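Local structure of porphyranase B (Zobellia galactanivorans, 3JUU) at residues 141-146 against 172-177; 77-82 against 261-266. The protein cleaves the sulfated red-algal polysaccharide porphyran at its beta-1,4 linkages between D-galactose and L-galactose-6-sulfate, releasing mostly disaccharides. All blocks are in the same frame, centred on the assembly; numbering follows the deposited sequence.

Both contacts join antiparallel strands of the GH16 jelly roll, on opposite sides of the centre of the chain. Contact 1 pairs strands 141-150 and 166-174, which follow each other along the chain, and carries Glu-143, the nucleophile; contact 2 brings together segments separated by 178 intervening residues, and contact 1 falls within the span it closes. Their centres are 28 Å apart and their nearest atoms about 12 Å, so they do not touch. Contact 1 belongs to the active site, with a substrate-binding residue, Arg-57, about 7 Å from Glu-143 between side chains. Contact 2 is structural, although the side chain of Thr-78 is about 8 Å from that of the substrate-binding Glu-243. In each, an arginine holds a sulfate probably taken from the crystallisation liquor.

Contact 1 of 2, residues 141-146 against 172-177; sequences TTELDI and HSRNIP. With SO4 (sulfate ion), chain G.
Thr-141 to Glu-143 run antiparallel to His-172 to Arg-174, hydrogen-bonded at the Thr-141/Arg-174 and Glu-143/His-172 pairs, with segment axes 4.9 Å apart. The strands belong to the GH16 jelly roll, and Glu-143 is the catalytic nucleophile of the enzyme. An extended chain, with CG anti to the backbone N (chi1 177°), carries the carboxylate out beside the imidazole of His-172, the two planes 49° apart. Asp-145, two residues on and so on the same face of the strand, brings OD2 to 3.0 Å from CD2 of His-172, near the ring plane; ND1 of that ring is bonded to Ser-186. Long enough to reach back over Thr-141, Arg-174 lays one guanidinium face on the methyl CG2, 3.7 Å from NH2. Its NH2 and NH1 both grip OE1 of Glu-143, at 2.8 and 2.9 Å, from opposite faces of the carboxylate, whose plane stands 85° to the guanidinium. OE2, the other oxygen, is hydrogen-bonded to a glycerol and lies 2.6 Å from OD1 of Asp-145. With Arg-174 cut back to an alanine, both nitrogens at OE1 and two sulfate donors go, and the carboxylate of Glu-143 would probably be less firmly fixed in its rotation. Those donors are NE and NH2, bonded to O3 and O2. Asn-175, just past the strand, suits its place because one amide nitrogen serves two oxygens: ND2 donates to Thr-141 OG1 at 2.8 Å and to sulfate O3 at 3.1 Å.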
loop_
_atom_site.group_PDB
_atom_site.type_symbol
_atom_site.label_atom_id
_atom_site.label_comp_id
_atom_site.label_asym_id
_atom_site.label_seq_id
_atom_site.Cartn_x
_atom_site.Cartn_y
_atom_site.Cartn_z
ATOM N N THR A 141 -11.679 5.847 11.160
ATOM C CA THR A 141 -10.738 5.315 10.181
ATOM C C THR A 141 -9.772 4.367 10.847
ATOM O O THR A 141 -9.237 4.685 11.925
ATOM C CB THR A 141 -9.940 6.472 9.582
ATOM O OG1 THR A 141 -10.891 7.303 8.898
ATOM C CG2 THR A 141 -8.907 5.937 8.541
ATOM N N THR A 142 -9.476 3.276 10.162
ATOM C CA THR A 142 -8.443 2.363 10.573
ATOM C C THR A 142 -7.650 2.178 9.265
ATOM O O THR A 142 -8.187 1.891 8.228
ATOM C CB THR A 142 -8.993 0.960 11.046
ATOM O OG1 THR A 142 -9.773 0.340 9.997
ATOM C CG2 THR A 142 -9.832 1.069 12.268
ATOM N N GLU A 143 -6.341 2.417 9.337
ATOM C CA GLU A 143 -5.464 2.253 8.161
ATOM C C GLU A 143 -4.323 1.372 8.586
ATOM O O GLU A 143 -3.693 1.632 9.607
ATOM C CB GLU A 143 -4.933 3.656 7.743
ATOM C CG GLU A 143 -3.924 3.560 6.546
ATOM C CD GLU A 143 -3.384 4.963 6.190
ATOM O OE1 GLU A 143 -3.920 6.002 6.670
ATOM O OE2 GLU A 143 -2.378 5.009 5.444
ATOM N N LEU A 144 -4.045 0.348 7.768
ATOM C CA LEU A 144 -2.962 -0.626 8.029
ATOM C C LEU A 144 -1.977 -0.540 6.816
ATOM O O LEU A 144 -2.232 -1.030 5.736
ATOM C CB LEU A 144 -3.605 -2.050 8.177
ATOM C CG LEU A 144 -2.748 -3.150 8.873
ATOM C CD1 LEU A 144 -3.494 -4.474 8.865
ATOM C CD2 LEU A 144 -1.345 -3.291 8.220
ATOM N N ASP A 145 -0.851 0.134 7.030
ATOM C CA ASP A 145 0.198 0.290 5.986
ATOM C C ASP A 145 1.212 -0.843 6.035
ATOM O O ASP A 145 1.909 -1.041 7.047
ATOM C CB ASP A 145 0.889 1.648 6.208
ATOM C CG ASP A 145 -0.125 2.782 6.186
ATOM O OD1 ASP A 145 -0.817 2.938 5.139
ATOM O OD2 ASP A 145 -0.290 3.454 7.220
ATOM N N ILE A 146 1.309 -1.580 4.933
ATOM C CA ILE A 146 2.121 -2.756 4.945
ATOM C C ILE A 146 3.509 -2.344 4.497
ATOM O O ILE A 146 4.540 -2.665 5.147
ATOM C CB ILE A 146 1.499 -3.875 4.064
ATOM C CG1 ILE A 146 0.120 -4.151 4.536
ATOM C CG2 ILE A 146 2.445 -5.148 4.006
ATOM C CD1 ILE A 146 -0.714 -4.814 3.553
ATOM N N HIS A 172 -2.914 3.133 11.889
ATOM C CA HIS A 172 -3.422 4.426 12.274
ATOM C C HIS A 172 -4.857 4.304 12.714
ATOM O O HIS A 172 -5.628 3.597 12.069
ATOM C CB HIS A 172 -3.451 5.407 11.081
ATOM C CG HIS A 172 -2.109 5.660 10.488
ATOM N ND1 HIS A 172 -1.169 6.453 11.115
ATOM C CD2 HIS A 172 -1.515 5.185 9.364
ATOM C CE1 HIS A 172 -0.094 6.539 10.352
ATOM N NE2 HIS A 172 -0.275 5.776 9.288
ATOM N N SER A 173 -5.205 5.098 13.729
ATOM C CA SER A 173 -6.606 5.268 14.120
ATOM C C SER A 173 -6.849 6.784 14.085
ATOM O O SER A 173 -6.120 7.567 14.723
ATOM C CB SER A 173 -6.816 4.714 15.543
ATOM O OG SER A 173 -8.064 5.234 16.041
ATOM N N ARG A 174 -7.874 7.226 13.367
ATOM C CA ARG A 174 -8.199 8.670 13.306
ATOM C C ARG A 174 -9.638 8.929 12.924
ATOM O O ARG A 174 -10.395 7.938 12.698
ATOM C CB ARG A 174 -7.287 9.421 12.341
ATOM C CG ARG A 174 -7.343 8.843 10.858
ATOM C CD ARG A 174 -6.523 9.728 9.877
ATOM N NE ARG A 174 -6.627 9.163 8.539
ATOM C CZ ARG A 174 -5.897 8.141 8.108
ATOM N NH1 ARG A 174 -4.941 7.577 8.880
ATOM N NH2 ARG A 174 -6.123 7.693 6.902
ATOM N N ASN A 175 -10.030 10.225 12.779
ATOM C CA ASN A 175 -11.439 10.519 12.372
ATOM C C ASN A 175 -12.485 9.882 13.296
ATOM O O ASN A 175 -13.569 9.373 12.876
ATOM C CB ASN A 175 -11.718 10.137 10.914
ATOM C CG ASN A 175 -10.800 10.805 9.950
ATOM O OD1 ASN A 175 -10.423 11.958 10.154
ATOM N ND2 ASN A 175 -10.360 10.057 8.912
ATOM N N ILE A 176 -12.209 9.864 14.597
ATOM C CA ILE A 176 -13.100 9.086 15.444
ATOM C C ILE A 176 -14.344 9.945 15.833
ATOM O O ILE A 176 -14.167 11.102 16.309
ATOM C CB ILE A 176 -12.373 8.628 16.724
ATOM C CG1 ILE A 176 -11.228 7.663 16.363
ATOM C CG2 ILE A 176 -13.337 7.999 17.781
ATOM C CD1 ILE A 176 -10.150 7.912 17.341
ATOM N N PRO A 177 -15.575 9.411 15.628
ATOM C CA PRO A 177 -16.768 10.219 15.977
ATOM C C PRO A 177 -16.816 10.534 17.470
ATOM O O PRO A 177 -16.506 9.675 18.306
ATOM C CB PRO A 177 -17.955 9.303 15.634
ATOM C CG PRO A 177 -17.378 8.374 14.544
ATOM C CD PRO A 177 -15.943 8.147 14.960
HETATM S S SO4 G . -8.620 10.069 5.451
HETATM O O1 SO4 G . -7.947 10.794 4.430
HETATM O O2 SO4 G . -8.422 8.634 5.338
HETATM O O3 SO4 G . -8.219 10.664 6.737
HETATM O O4 SO4 G . -10.024 10.101 5.107
HETATM O O HOH W 1 -10.070 3.947 14.563
#

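Contact 2 of 2, residues 77-82 against 261-266; sequences TTTMLP and EDRTTT. With SO4 (sulfate ion), chain F.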
loop_
_atom_site.group_PDB
_atom_site.type_symbol
_atom_site.label_atom_id
_atom_site.label_comp_id
_atom_site.label_asym_id
_atom_site.label_seq_id
_atom_site.Cartn_x
_atom_site.Cartn_y
_atom_site.Cartn_z
ATOM N N THR A 77 3.078 3.890 -13.095
ATOM C CA THR A 77 4.216 4.643 -13.606
ATOM C C THR A 77 4.048 6.130 -13.245
ATOM O O THR A 77 2.986 6.709 -13.491
ATOM C CB THR A 77 4.253 4.477 -15.157
ATOM O OG1 THR A 77 4.544 3.100 -15.490
ATOM C CG2 THR A 77 5.392 5.358 -15.741
ATOM N N THR A 78 5.094 6.758 -12.743
ATOM C CA THR A 78 5.063 8.190 -12.475
ATOM C C THR A 78 5.370 9.004 -13.725
ATOM O O THR A 78 6.256 8.617 -14.526
ATOM C CB THR A 78 6.095 8.596 -11.461
ATOM O OG1 THR A 78 7.405 8.262 -11.916
ATOM C CG2 THR A 78 5.862 7.961 -10.027
ATOM N N THR A 79 4.696 10.143 -13.845
ATOM C CA THR A 79 4.876 11.024 -15.044
ATOM C C THR A 79 4.897 12.484 -14.664
ATOM O O THR A 79 4.527 12.883 -13.515
ATOM C CB THR A 79 3.765 10.803 -16.106
ATOM O OG1 THR A 79 2.483 11.095 -15.549
ATOM C CG2 THR A 79 3.733 9.364 -16.641
ATOM N N MET A 80 5.421 13.291 -15.587
ATOM C CA MET A 80 5.225 14.732 -15.491
ATOM C C MET A 80 3.901 14.983 -16.264
ATOM O O MET A 80 3.699 14.452 -17.353
ATOM C CB MET A 80 6.399 15.487 -16.131
ATOM C CG MET A 80 6.227 17.010 -15.945
ATOM S SD MET A 80 6.544 17.531 -14.243
ATOM C CE MET A 80 8.330 17.305 -14.102
ATOM N N LEU A 81 2.954 15.721 -15.698
ATOM C CA LEU A 81 1.756 16.015 -16.501
ATOM C C LEU A 81 2.231 17.027 -17.612
ATOM O O LEU A 81 3.089 17.853 -17.392
ATOM C CB LEU A 81 0.714 16.720 -15.635
ATOM C CG LEU A 81 0.242 15.933 -14.360
ATOM C CD1 LEU A 81 -0.793 16.820 -13.584
ATOM C CD2 LEU A 81 -0.324 14.549 -14.743
ATOM N N PRO A 82 1.605 16.964 -18.762
ATOM C CA PRO A 82 2.080 17.783 -19.871
ATOM C C PRO A 82 1.714 19.253 -19.649
ATOM O O PRO A 82 2.434 20.157 -20.124
ATOM C CB PRO A 82 1.367 17.166 -21.098
ATOM C CG PRO A 82 0.104 16.467 -20.508
ATOM C CD PRO A 82 0.661 15.912 -19.169
ATOM N N GLU A 261 11.232 2.262 -16.655
ATOM C CA GLU A 261 11.392 1.273 -15.552
ATOM C C GLU A 261 11.655 1.962 -14.194
ATOM O O GLU A 261 11.061 1.627 -13.204
ATOM C CB GLU A 261 12.550 0.332 -15.876
ATOM C CG GLU A 261 12.695 -0.872 -14.871
ATOM C CD GLU A 261 11.459 -1.870 -14.825
ATOM O OE1 GLU A 261 10.416 -1.785 -15.587
ATOM O OE2 GLU A 261 11.565 -2.784 -13.965
ATOM N N ASP A 262 12.554 2.910 -14.179
ATOM C CA ASP A 262 12.862 3.692 -12.952
ATOM C C ASP A 262 11.632 4.470 -12.493
ATOM O O ASP A 262 11.452 4.621 -11.260
ATOM C CB ASP A 262 13.940 4.703 -13.179
ATOM C CG ASP A 262 15.342 4.085 -13.261
ATOM O OD1 ASP A 262 15.460 2.872 -13.028
ATOM O OD2 ASP A 262 16.276 4.884 -13.491
ATOM N N ARG A 263 10.741 4.906 -13.420
ATOM C CA ARG A 263 9.502 5.629 -12.979
ATOM C C ARG A 263 8.358 4.715 -12.595
ATOM O O ARG A 263 7.311 5.203 -12.189
ATOM C CB ARG A 263 9.028 6.598 -14.105
ATOM C CG ARG A 263 10.009 7.775 -14.145
ATOM C CD ARG A 263 9.626 8.816 -15.283
ATOM N NE ARG A 263 9.692 8.196 -16.648
ATOM C CZ ARG A 263 8.667 7.810 -17.441
ATOM N NH1 ARG A 263 7.361 7.812 -17.111
ATOM N NH2 ARG A 263 8.990 7.336 -18.662
ATOM N N THR A 264 8.563 3.392 -12.651
ATOM C CA THR A 264 7.472 2.447 -12.517
ATOM C C THR A 264 7.591 1.662 -11.203
ATOM O O THR A 264 8.650 1.147 -10.921
ATOM C CB THR A 264 7.426 1.466 -13.689
ATOM O OG1 THR A 264 7.113 2.263 -14.866
ATOM C CG2 THR A 264 6.328 0.302 -13.488
ATOM N N THR A 265 6.492 1.600 -10.457
ATOM C CA THR A 265 6.404 0.695 -9.281
ATOM C C THR A 265 5.757 -0.559 -9.842
ATOM O O THR A 265 4.730 -0.457 -10.482
ATOM C CB THR A 265 5.474 1.361 -8.207
ATOM O OG1 THR A 265 6.112 2.570 -7.765
ATOM C CG2 THR A 265 5.340 0.329 -7.032
ATOM N N THR A 266 6.382 -1.716 -9.665
ATOM C CA THR A 266 5.864 -2.940 -10.292
ATOM C C THR A 266 5.422 -3.939 -9.208
ATOM O O THR A 266 6.214 -4.193 -8.293
ATOM C CB THR A 266 6.992 -3.582 -11.127
ATOM O OG1 THR A 266 7.503 -2.623 -12.108
ATOM C CG2 THR A 266 6.488 -4.898 -11.814
HETATM S S SO4 F . 5.531 7.001 -20.282
HETATM O O1 SO4 F . 6.910 6.876 -20.803
HETATM O O2 SO4 F . 4.852 5.780 -20.760
HETATM O O3 SO4 F . 5.406 7.096 -18.816
HETATM O O4 SO4 F . 4.866 8.174 -20.885
#
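Arg-263, in a short, weakly bonded helical turn just before strand 264-276, lies against Thr-78, and its side chain can be traced outward along that partner. CB sits 3.2 Å from OG1 of Thr-78, and CG also packs beside this hydroxyl. By CD the nearest neighbour has become the carbonyl O of Thr-78, so the aliphatic part passes along the polar rim of one residue. A bend at chi3 (-62°) then turns the guanidinium back. NE is bonded to the backbone O of Gly-258, while NH1 donates to Thr-78 O, 2.9 Å away and almost exactly in the guanidinium plane. The same NH1 gives its other hydrogen to O3 of a sulfate at 2.7 Å, and NH2 reaches sulfate O1. Arginine suits this place because its nitrogens spread over one flat group can serve backbone oxygens and an anion together. The methyl groups of Thr-77 and Thr-79 come up to NH1 and to sulfate O3, Thr-77 CG2 lying 3.4 Å from NH1.

Here strands 73-87 and 264-276 of the GH16 jelly roll meet antiparallel, Thr-77 and Thr-264 forming a non-hydrogen-bonded pair. Their hydroxyls are 2.8 Å apart, and OG1 of Thr-264 is also bonded to Lys-260 O, within the turn that leads into its strand. Next to this pair, Arg-263 O is gripped twice by Thr-78: its N bonds nearly straight, at 2.8 Å and 175°, and its OG1 donates to a lone pair in the carbonyl plane. With chi1 at 59°, that hydroxyl stands between the backbone N and carbonyl carbon, which lets both donors face one oxygen. The Thr-78 side chain also touches Met-121, Met-256 and Val-242.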